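Local coordinates for protein SsfS6 (Streptomyces sp. SF2575, PDB 4FZR) that adopts a two-domain GT-B fold, belongs to the erythromycin biosynthesis protein CIII-like family, and assembles here as a dimer, at residues Leu138-Thr142 with Leu143-Trp147; Val33-Ser36 with Trp37-Arg40; Ala117-Arg121 with Trp122-Leu126; Ala389-Val392 with Arg393-Gln397. One frame throughout, in Å; residues are numbered along the deposited sequence.

Overall arrangement
All four interactions are local, and each shows how neighbouring residues shape a helix or its end around the N-terminal sheet of a GT-B fold. Interactions 1 and 3 close two helices that each run into a strand of that sheet; their centres are about 10 Å apart, and Leu143 CD1 meets Ala119 CB at 3.5 Å. Interactions 2 and 4, with centres about 11 Å apart, join the early helix 33-41 to the C-terminal helix 388-395, where Leu39 CD2 lies 3.6 Å from Val392 CG2. Leu126 CD2 and Ile395 CG2, 3.5 Å apart, link interaction 3 to interaction 4. Interactions 2, 3 and 4 also reach the second subunit.

Interaction 1 of 4, residues Leu138-Thr142 with Leu143-Trp147; sequences LVAAT and LGIPW
Ala140 and Ile145 meet where helix 135-143 stops, and the tight part of the contact gathers round the backbone oxygen and methyl group of Ala140. Ile145 N donates to Ala140 O at 3.1 Å with a nearly straight N-H...O angle of 167°, spanning five residues. This is a six-to-one bond closing the helix, as in a Schellman motif, though the companion bond of Gly144 N to Ala141 O is not formed; Gly144, with its positive phi, is the left-handed residue that turns the chain. The amides of Gly144 and Leu143 also face Ala140 O, but both of those bonds are weak and bent. One residue earlier, Leu143 N makes a regular helical bond of 3.0 Å to Val139 O.

Apolar contacts back the turn. Ala140 CB lies 4.2 Å from Ile145 CG1 and 3.8 Å from Trp147 CB, with the indole approached obliquely. Trp147 CG stands between the backbone N and the carbonyl carbon (chi1 66°), which keeps the start of the ring beside this methyl. Pro181 O receives the indole NE1, and Val139 and Leu143 pack on Ala119 of helix 93-122.

The other side is looser. Gly144 and Pro146 are exposed, while Thr142, partly exposed, folds its OG1 back to Leu138 O at 2.7 Å, from well above the carbonyl plane, so that this oxygen serves both the hydroxyl and the amide of Thr142.

In chemical terms, a helix end spends its last carbonyls on the amides of the turn: Ala140 O is held by one good bond and two poor ones, while a small apolar patch covers the reversal leading into strand 147-150.

Interaction 2 of 4, residues Val33-Ser36 with Trp37-Arg40; sequences VPLS and WALR
Val33 and Trp37 lie side by side one helical turn apart and point the same way, with Val33 CG1 4.1 Å from CD1 of the indole. Val33 CG1 lies opposite the backbone N across the CA-CB bond (chi1 165°), which turns this methyl toward the ring. Val33 O sits at the edge of the indole, near its plane, and accepts the Trp37 amide in a 2.9 Å bond. From the next turn Arg40 comes over one face of the ring: its extended chain places CD 3.9 Å above the indole plane, offset toward the rim, so that one methylene lies over the rim of that face. With Val33 alongside and Arg40 CD over its rim, the indole is also fixed at NE1, which donates to Ala61 O. Leu39 leans back along the helix, with CG 3.3 Å from Leu35 O, the same oxygen that takes the Leu39 amide.

Such spacing illustrates how one helix can serve several surfaces at once. Across the dimer, Trp37 stacks on Trp37 of the second subunit. Leu35, Ser36 and Leu39 lie on Leu128 of strand 126-130, and Ser36 and Leu39 also reach strand 17-21, while Ala38 and Leu39 pack against Val392 of helix 388-395.

Interaction 3 of 4, residues Ala117-Arg121 with Trp122-Leu126; sequences ALAER and WKPDL
Ala119 and Pro124 meet directly at the end of helix 93-122. Ala119 CB lies 4.0 Å from Pro124 CD, and the same ring carbon comes within 3.1 Å of Ala119 O. Proline has no amide hydrogen to offer this carbonyl, which instead accepts Lys123 N at 2.8 Å, the donor standing 44° out of the carbonyl plane. The preceding helical bond, Trp122 N to Leu118 O, is also 2.8 Å long but runs nearly along the C=O axis.

Lys123, which leaves the helix with positive phi, turns the chain so that the proline ring faces Ala119. Its CG, beside the backbone N, lies 3.6 Å from Glu120 O; a bend at chi3 (-78°) then brings CE to 3.4 Å from Arg121 O.

Farther out, Trp122 has CG opposite the backbone N (chi1 -159°), and its indole leads away from the turn to form a cation-pi contact with Arg17; Phe222 of the second subunit meets the ring almost at right angles. Ala119 and Pro124 both rest on Leu19 of strand 17-21. The arrangement exemplifies a helix C-cap with a left-handed residue followed by proline, here joining a long helix to strand 126-130 in the parallel, Rossmann-like sheet of the N-terminal half.

Interaction 4 of 4, residues Ala389-Val392 with Arg393-Gln397; sequences ADIV and RLIEQ
Asp390 and Arg393 form a salt bridge, three residues apart, on helix 388-395, the C-terminal helix that in this GT-B fold returns to pack on the N-terminal half. Arg393 is worth following outward. Its CB rests 3.4 Å from Asp390 O, and CG passes 3.8 Å from Ala389 O. A bend at chi3 (-135°) then swings the chain back along the helix, with NE also 3.8 Å from Ala389 O, so that the guanidinium lays one face over this oxygen, which stands 3.7 Å from its plane above the centre.

At the tip, NH1 reaches Asp390 OD1 at 2.5 Å on the anti side of the carboxylate, though the exact length is doubtful, while NH2 adds a weak bond of 3.1 Å to the same oxygen. The carboxylate and guanidinium planes stand 57° apart, so the two groups do not meet as a flat, paired fork. Asp390 OD2 turns instead to Thr387 N, which helps to fix the carboxylate. Arg393 NE of the second subunit lies close to this Arg393 NE, a like-charge approach that Asp390 may help to offset.

Ile391, which is buried, packs on Leu185 and Ile187 of strand 185-188, and its CD1 touches CD2 of the exposed Leu394 at 3.8 Å. Ile391 CG2, on the other branch, meets Ile395 CD1 at 4.0 Å.

Interaction 1 of 4, residues Leu138-Thr142 with Leu143-Trp147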
loop_
_atom_site.group_PDB
_atom_site.type_symbol
_atom_site.label_atom_id
_atom_site.label_comp_id
_atom_site.label_asym_id
_atom_site.label_seq_id
_atom_site.Cartn_x
_atom_site.Cartn_y
_atom_site.Cartn_z
ATOM N N LEU A 138 10.596 -15.323 18.131
ATOM C CA LEU A 138 11.738 -15.157 19.023
ATOM C C LEU A 138 11.746 -13.767 19.651
ATOM O O LEU A 138 11.829 -13.631 20.870
ATOM C CB LEU A 138 13.051 -15.393 18.277
ATOM C CG LEU A 138 14.301 -15.235 19.147
ATOM C CD1 LEU A 138 14.230 -16.166 20.351
ATOM C CD2 LEU A 138 15.566 -15.492 18.341
ATOM N N VAL A 139 11.662 -12.736 18.816
ATOM C CA VAL A 139 11.651 -11.363 19.313
ATOM C C VAL A 139 10.484 -11.160 20.273
ATOM O O VAL A 139 10.642 -10.570 21.340
ATOM C CB VAL A 139 11.543 -10.334 18.171
ATOM C CG1 VAL A 139 11.459 -8.920 18.738
ATOM C CG2 VAL A 139 12.731 -10.453 17.233
ATOM N N ALA A 140 9.314 -11.653 19.879
ATOM C CA ALA A 140 8.121 -11.579 20.715
ATOM C C ALA A 140 8.366 -12.227 22.076
ATOM O O ALA A 140 8.126 -11.617 23.119
ATOM C CB ALA A 140 6.947 -12.251 20.013
ATOM N N ALA A 141 8.845 -13.467 22.056
ATOM C CA ALA A 141 9.119 -14.212 23.279
ATOM C C ALA A 141 10.157 -13.488 24.128
ATOM O O ALA A 141 10.138 -13.570 25.357
ATOM C CB ALA A 141 9.598 -15.619 22.940
ATOM N N THR A 142 11.060 -12.773 23.466
ATOM C CA THR A 142 12.136 -12.077 24.159
ATOM C C THR A 142 11.628 -10.829 24.883
ATOM O O THR A 142 12.085 -10.520 25.983
ATOM C CB THR A 142 13.279 -11.687 23.187
ATOM O OG1 THR A 142 13.808 -12.863 22.561
ATOM C CG2 THR A 142 14.402 -10.981 23.927
ATOM N N LEU A 143 10.679 -10.121 24.272
ATOM C CA LEU A 143 10.133 -8.898 24.861
ATOM C C LEU A 143 8.867 -9.174 25.665
ATOM O O LEU A 143 8.317 -8.273 26.297
ATOM C CB LEU A 143 9.801 -7.869 23.777
ATOM C CG LEU A 143 10.910 -7.344 22.865
ATOM C CD1 LEU A 143 10.344 -6.248 21.972
ATOM C CD2 LEU A 143 12.099 -6.828 23.658
ATOM N N GLY A 144 8.395 -10.414 25.625
ATOM C CA GLY A 144 7.170 -10.781 26.311
ATOM C C GLY A 144 5.946 -10.073 25.758
ATOM O O GLY A 144 5.172 -9.480 26.511
ATOM N N ILE A 145 5.773 -10.130 24.440
ATOM C CA ILE A 145 4.592 -9.569 23.787
ATOM C C ILE A 145 3.976 -10.611 22.856
ATOM O O ILE A 145 4.666 -11.517 22.391
ATOM C CB ILE A 145 4.930 -8.294 22.979
ATOM C CG1 ILE A 145 5.865 -8.628 21.810
ATOM C CG2 ILE A 145 5.528 -7.222 23.892
ATOM C CD1 ILE A 145 6.280 -7.423 21.006
ATOM N N PRO A 146 2.664 -10.496 22.593
ATOM C CA PRO A 146 1.967 -11.453 21.724
ATOM C C PRO A 146 2.436 -11.373 20.273
ATOM O O PRO A 146 2.973 -10.347 19.866
ATOM C CB PRO A 146 0.497 -11.026 21.836
ATOM C CG PRO A 146 0.536 -9.610 22.304
ATOM C CD PRO A 146 1.753 -9.481 23.150
ATOM N N TRP A 147 2.243 -12.439 19.504
ATOM C CA TRP A 147 2.579 -12.406 18.085
ATOM C C TRP A 147 1.513 -13.110 17.256
ATOM O O TRP A 147 0.773 -13.951 17.762
ATOM C CB TRP A 147 3.965 -13.013 17.826
ATOM C CG TRP A 147 4.068 -14.472 18.123
ATOM C CD1 TRP A 147 4.142 -15.057 19.353
ATOM C CD2 TRP A 147 4.131 -15.538 17.166
ATOM N NE1 TRP A 147 4.238 -16.420 19.223
ATOM C CE2 TRP A 147 4.233 -16.742 17.891
ATOM C CE3 TRP A 147 4.105 -15.591 15.769
ATOM C CZ2 TRP A 147 4.309 -17.986 17.266
ATOM C CZ3 TRP A 147 4.179 -16.826 15.149
ATOM C CH2 TRP A 147 4.281 -18.007 15.897
#

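Interaction 2 of 4, residues Val33-Ser36 with Trp37-Arg40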
loop_
_atom_site.group_PDB
_atom_site.type_symbol
_atom_site.label_atom_id
_atom_site.label_comp_id
_atom_site.label_asym_id
_atom_site.label_seq_id
_atom_site.Cartn_x
_atom_site.Cartn_y
_atom_site.Cartn_z
ATOM N N VAL A 33 1.693 -8.025 2.856
ATOM C CA VAL A 33 1.377 -6.633 2.564
ATOM C C VAL A 33 -0.093 -6.278 2.819
ATOM O O VAL A 33 -0.382 -5.243 3.414
ATOM C CB VAL A 33 1.772 -6.269 1.112
ATOM C CG1 VAL A 33 1.121 -4.966 0.687
ATOM C CG2 VAL A 33 3.288 -6.186 0.979
ATOM N N PRO A 34 -1.031 -7.126 2.365
ATOM C CA PRO A 34 -2.438 -6.749 2.557
ATOM C C PRO A 34 -2.887 -6.719 4.024
ATOM O O PRO A 34 -3.683 -5.856 4.391
ATOM C CB PRO A 34 -3.196 -7.821 1.765
ATOM C CG PRO A 34 -2.212 -8.288 0.739
ATOM C CD PRO A 34 -0.897 -8.279 1.457
ATOM N N LEU A 35 -2.389 -7.636 4.846
ATOM C CA LEU A 35 -2.719 -7.615 6.267
ATOM C C LEU A 35 -2.079 -6.400 6.934
ATOM O O LEU A 35 -2.672 -5.782 7.820
ATOM C CB LEU A 35 -2.253 -8.902 6.953
ATOM C CG LEU A 35 -2.613 -9.035 8.438
ATOM C CD1 LEU A 35 -4.098 -8.795 8.679
ATOM C CD2 LEU A 35 -2.206 -10.403 8.968
ATOM N N SER A 36 -0.869 -6.059 6.494
ATOM C CA SER A 36 -0.139 -4.912 7.027
ATOM C C SER A 36 -0.872 -3.609 6.746
ATOM O O SER A 36 -0.931 -2.723 7.596
ATOM C CB SER A 36 1.260 -4.838 6.415
ATOM O OG SER A 36 2.118 -5.817 6.972
ATOM N N TRP A 37 -1.416 -3.491 5.541
ATOM C CA TRP A 37 -2.187 -2.309 5.175
ATOM C C TRP A 37 -3.569 -2.305 5.832
ATOM O O TRP A 37 -4.155 -1.243 6.048
ATOM C CB TRP A 37 -2.323 -2.197 3.654
ATOM C CG TRP A 37 -1.394 -1.178 3.065
ATOM C CD1 TRP A 37 -0.325 -1.413 2.247
ATOM C CD2 TRP A 37 -1.444 0.242 3.262
ATOM N NE1 TRP A 37 0.287 -0.227 1.916
ATOM C CE2 TRP A 37 -0.380 0.804 2.526
ATOM C CE3 TRP A 37 -2.289 1.093 3.986
ATOM C CZ2 TRP A 37 -0.137 2.178 2.493
ATOM C CZ3 TRP A 37 -2.047 2.459 3.950
ATOM C CH2 TRP A 37 -0.979 2.986 3.209
ATOM N N ALA A 38 -4.087 -3.491 6.135
ATOM C CA ALA A 38 -5.367 -3.612 6.822
ATOM C C ALA A 38 -5.230 -3.056 8.234
ATOM O O ALA A 38 -6.131 -2.387 8.743
ATOM C CB ALA A 38 -5.818 -5.068 6.865
ATOM N N LEU A 39 -4.093 -3.337 8.859
ATOM C CA LEU A 39 -3.788 -2.799 10.177
ATOM C C LEU A 39 -3.663 -1.283 10.113
ATOM O O LEU A 39 -4.252 -0.561 10.919
ATOM C CB LEU A 39 -2.489 -3.406 10.713
ATOM C CG LEU A 39 -2.532 -4.906 11.016
ATOM C CD1 LEU A 39 -1.139 -5.444 11.338
ATOM C CD2 LEU A 39 -3.503 -5.197 12.155
ATOM N N ARG A 40 -2.893 -0.803 9.146
ATOM C CA ARG A 40 -2.666 0.624 8.991
ATOM C C ARG A 40 -3.979 1.343 8.690
ATOM O O ARG A 40 -4.209 2.457 9.157
ATOM C CB ARG A 40 -1.655 0.865 7.875
ATOM C CG ARG A 40 -0.920 2.185 7.973
ATOM C CD ARG A 40 0.289 2.187 7.055
ATOM N NE ARG A 40 0.940 3.493 6.996
ATOM C CZ ARG A 40 1.806 3.857 6.054
ATOM N NH1 ARG A 40 2.128 3.020 5.075
ATOM N NH2 ARG A 40 2.348 5.067 6.085
#

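Interaction 3 of 4, residues Ala117-Arg121 with Trp122-Leu126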
loop_
_atom_site.group_PDB
_atom_site.type_symbol
_atom_site.label_atom_id
_atom_site.label_comp_id
_atom_site.label_asym_id
_atom_site.label_seq_id
_atom_site.Cartn_x
_atom_site.Cartn_y
_atom_site.Cartn_z
ATOM N N ALA A 117 16.992 -5.377 18.616
ATOM C CA ALA A 117 17.435 -4.023 18.931
ATOM C C ALA A 117 16.403 -3.029 18.424
ATOM O O ALA A 117 16.067 -2.063 19.106
ATOM C CB ALA A 117 18.804 -3.739 18.307
ATOM N N LEU A 118 15.893 -3.282 17.225
ATOM C CA LEU A 118 14.875 -2.425 16.636
ATOM C C LEU A 118 13.608 -2.417 17.491
ATOM O O LEU A 118 13.034 -1.360 17.746
ATOM C CB LEU A 118 14.549 -2.895 15.217
ATOM C CG LEU A 118 13.443 -2.131 14.489
ATOM C CD1 LEU A 118 13.805 -0.659 14.305
ATOM C CD2 LEU A 118 13.162 -2.791 13.151
ATOM N N ALA A 119 13.186 -3.597 17.936
ATOM C CA ALA A 119 11.954 -3.742 18.713
ATOM C C ALA A 119 12.058 -3.097 20.093
ATOM O O ALA A 119 11.057 -2.666 20.667
ATOM C CB ALA A 119 11.594 -5.213 18.849
ATOM N N GLU A 120 13.268 -3.046 20.634
ATOM C CA GLU A 120 13.498 -2.392 21.914
ATOM C C GLU A 120 13.406 -0.874 21.779
ATOM O O GLU A 120 12.950 -0.190 22.692
ATOM C CB GLU A 120 14.860 -2.801 22.475
ATOM C CG GLU A 120 14.840 -4.138 23.192
ATOM C CD GLU A 120 16.216 -4.765 23.300
ATOM O OE1 GLU A 120 17.194 -4.128 22.853
ATOM O OE2 GLU A 120 16.320 -5.894 23.826
ATOM N N ARG A 121 13.852 -0.349 20.643
ATOM C CA ARG A 121 13.765 1.082 20.386
ATOM C C ARG A 121 12.350 1.483 19.993
ATOM O O ARG A 121 11.848 2.524 20.417
ATOM C CB ARG A 121 14.735 1.491 19.278
ATOM C CG ARG A 121 16.179 1.597 19.722
ATOM C CD ARG A 121 17.072 2.027 18.572
ATOM N NE ARG A 121 18.411 2.410 19.019
ATOM C CZ ARG A 121 19.411 1.557 19.228
ATOM N NH1 ARG A 121 19.241 0.254 19.039
ATOM N NH2 ARG A 121 20.588 2.010 19.634
ATOM N N TRP A 122 11.711 0.652 19.180
ATOM C CA TRP A 122 10.404 0.988 18.616
ATOM C C TRP A 122 9.253 0.594 19.539
ATOM O O TRP A 122 8.190 1.215 19.511
ATOM C CB TRP A 122 10.237 0.319 17.251
ATOM C CG TRP A 122 9.194 0.955 16.387
ATOM C CD1 TRP A 122 9.188 2.236 15.923
ATOM C CD2 TRP A 122 8.011 0.332 15.866
ATOM N NE1 TRP A 122 8.073 2.454 15.149
ATOM C CE2 TRP A 122 7.336 1.301 15.100
ATOM C CE3 TRP A 122 7.459 -0.946 15.977
ATOM C CZ2 TRP A 122 6.134 1.032 14.449
ATOM C CZ3 TRP A 122 6.265 -1.211 15.331
ATOM C CH2 TRP A 122 5.617 -0.226 14.574
ATOM N N LYS A 123 9.467 -0.441 20.347
ATOM C CA LYS A 123 8.487 -0.868 21.346
ATOM C C LYS A 123 7.131 -1.236 20.743
ATOM O O LYS A 123 6.144 -0.529 20.940
ATOM C CB LYS A 123 8.305 0.222 22.404
ATOM C CG LYS A 123 9.454 0.317 23.389
ATOM C CD LYS A 123 9.440 1.646 24.130
ATOM C CE LYS A 123 9.988 2.775 23.267
ATOM N NZ LYS A 123 10.036 4.077 23.993
ATOM N N PRO A 124 7.080 -2.354 20.009
ATOM C CA PRO A 124 5.809 -2.852 19.475
ATOM C C PRO A 124 4.941 -3.513 20.534
ATOM O O PRO A 124 5.446 -4.062 21.510
ATOM C CB PRO A 124 6.246 -3.887 18.436
ATOM C CG PRO A 124 7.587 -4.323 18.876
ATOM C CD PRO A 124 8.227 -3.130 19.514
ATOM N N ASP A 125 3.631 -3.445 20.327
ATOM C CA ASP A 125 2.686 -4.179 21.151
ATOM C C ASP A 125 2.516 -5.577 20.580
ATOM O O ASP A 125 2.094 -6.496 21.275
ATOM C CB ASP A 125 1.319 -3.487 21.158
ATOM C CG ASP A 125 1.415 -1.983 21.309
ATOM O OD1 ASP A 125 2.154 -1.514 22.196
ATOM O OD2 ASP A 125 0.738 -1.275 20.537
ATOM N N LEU A 126 2.851 -5.729 19.302
ATOM C CA LEU A 126 2.487 -6.926 18.563
ATOM C C LEU A 126 3.508 -7.229 17.478
ATOM O O LEU A 126 4.069 -6.317 16.870
ATOM C CB LEU A 126 1.112 -6.714 17.926
ATOM C CG LEU A 126 0.204 -7.913 17.662
ATOM C CD1 LEU A 126 0.261 -8.914 18.791
ATOM C CD2 LEU A 126 -1.212 -7.399 17.492
#

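Interaction 4 of 4, residues Ala389-Val392 with Arg393-Gln397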
loop_
_atom_site.group_PDB
_atom_site.type_symbol
_atom_site.label_atom_id
_atom_site.label_comp_id
_atom_site.label_asym_id
_atom_site.label_seq_id
_atom_site.Cartn_x
_atom_site.Cartn_y
_atom_site.Cartn_z
ATOM N N ALA A 389 -9.405 -7.270 6.641
ATOM C CA ALA A 389 -10.038 -6.258 7.485
ATOM C C ALA A 389 -10.791 -6.924 8.641
ATOM O O ALA A 389 -10.759 -6.438 9.774
ATOM C CB ALA A 389 -10.982 -5.388 6.664
ATOM N N ASP A 390 -11.459 -8.041 8.347
ATOM C CA ASP A 390 -12.176 -8.804 9.371
ATOM C C ASP A 390 -11.193 -9.304 10.432
ATOM O O ASP A 390 -11.451 -9.202 11.632
ATOM C CB ASP A 390 -12.922 -10.007 8.766
ATOM C CG ASP A 390 -14.031 -9.608 7.795
ATOM O OD1 ASP A 390 -14.619 -8.517 7.947
ATOM O OD2 ASP A 390 -14.330 -10.404 6.878
ATOM N N ILE A 391 -10.065 -9.845 9.981
ATOM C CA ILE A 391 -9.051 -10.398 10.879
ATOM C C ILE A 391 -8.453 -9.348 11.816
ATOM O O ILE A 391 -8.087 -9.656 12.952
ATOM C CB ILE A 391 -7.908 -11.069 10.089
ATOM C CG1 ILE A 391 -8.408 -12.360 9.430
ATOM C CG2 ILE A 391 -6.704 -11.345 11.001
ATOM C CD1 ILE A 391 -9.026 -13.353 10.386
ATOM N N VAL A 392 -8.349 -8.112 11.343
ATOM C CA VAL A 392 -7.822 -7.040 12.176
ATOM C C VAL A 392 -8.736 -6.818 13.380
ATOM O O VAL A 392 -8.263 -6.600 14.495
ATOM C CB VAL A 392 -7.655 -5.721 11.388
ATOM C CG1 VAL A 392 -7.322 -4.576 12.333
ATOM C CG2 VAL A 392 -6.567 -5.865 10.329
ATOM N N ARG A 393 -10.044 -6.890 13.156
ATOM C CA ARG A 393 -11.005 -6.745 14.245
ATOM C C ARG A 393 -10.812 -7.856 15.270
ATOM O O ARG A 393 -10.869 -7.620 16.476
ATOM C CB ARG A 393 -12.434 -6.753 13.706
ATOM C CG ARG A 393 -12.760 -5.520 12.892
ATOM C CD ARG A 393 -14.149 -5.574 12.307
ATOM N NE ARG A 393 -14.139 -5.161 10.900
ATOM C CZ ARG A 393 -14.520 -5.930 9.881
ATOM N NH1 ARG A 393 -14.941 -7.177 10.068
ATOM N NH2 ARG A 393 -14.469 -5.452 8.647
ATOM N N LEU A 394 -10.573 -9.068 14.784
ATOM C CA LEU A 394 -10.252 -10.185 15.663
ATOM C C LEU A 394 -9.016 -9.855 16.493
ATOM O O LEU A 394 -9.034 -9.962 17.720
ATOM C CB LEU A 394 -10.011 -11.461 14.851
ATOM C CG LEU A 394 -11.211 -12.387 14.639
ATOM C CD1 LEU A 394 -12.397 -11.637 14.052
ATOM C CD2 LEU A 394 -10.819 -13.549 13.741
ATOM N N ILE A 395 -7.950 -9.439 15.815
ATOM C CA ILE A 395 -6.677 -9.159 16.467
ATOM C C ILE A 395 -6.831 -8.153 17.600
ATOM O O ILE A 395 -6.261 -8.325 18.677
ATOM C CB ILE A 395 -5.645 -8.611 15.461
ATOM C CG1 ILE A 395 -5.161 -9.729 14.536
ATOM C CG2 ILE A 395 -4.459 -7.979 16.191
ATOM C CD1 ILE A 395 -4.293 -9.242 13.394
ATOM N N GLU A 396 -7.610 -7.105 17.354
ATOM C CA GLU A 396 -7.738 -6.013 18.316
ATOM C C GLU A 396 -8.690 -6.333 19.475
ATOM O O GLU A 396 -9.004 -5.457 20.283
ATOM C CB GLU A 396 -8.146 -4.708 17.611
ATOM C CG GLU A 396 -9.445 -4.766 16.818
ATOM C CD GLU A 396 -9.586 -3.614 15.829
ATOM O OE1 GLU A 396 -8.607 -2.858 15.645
ATOM O OE2 GLU A 396 -10.676 -3.467 15.234
ATOM N N GLN A 397 -9.139 -7.584 19.559
ATOM C CA GLN A 397 -9.931 -8.046 20.698
ATOM C C GLN A 397 -9.256 -9.224 21.392
ATOM O O GLN A 397 -8.599 -10.044 20.748
ATOM C CB GLN A 397 -11.335 -8.451 20.250
ATOM C CG GLN A 397 -12.195 -7.297 19.775
ATOM C CD GLN A 397 -13.525 -7.765 19.218
ATOM O OE1 GLN A 397 -13.636 -8.877 18.701
ATOM N NE2 GLN A 397 -14.545 -6.921 19.330
#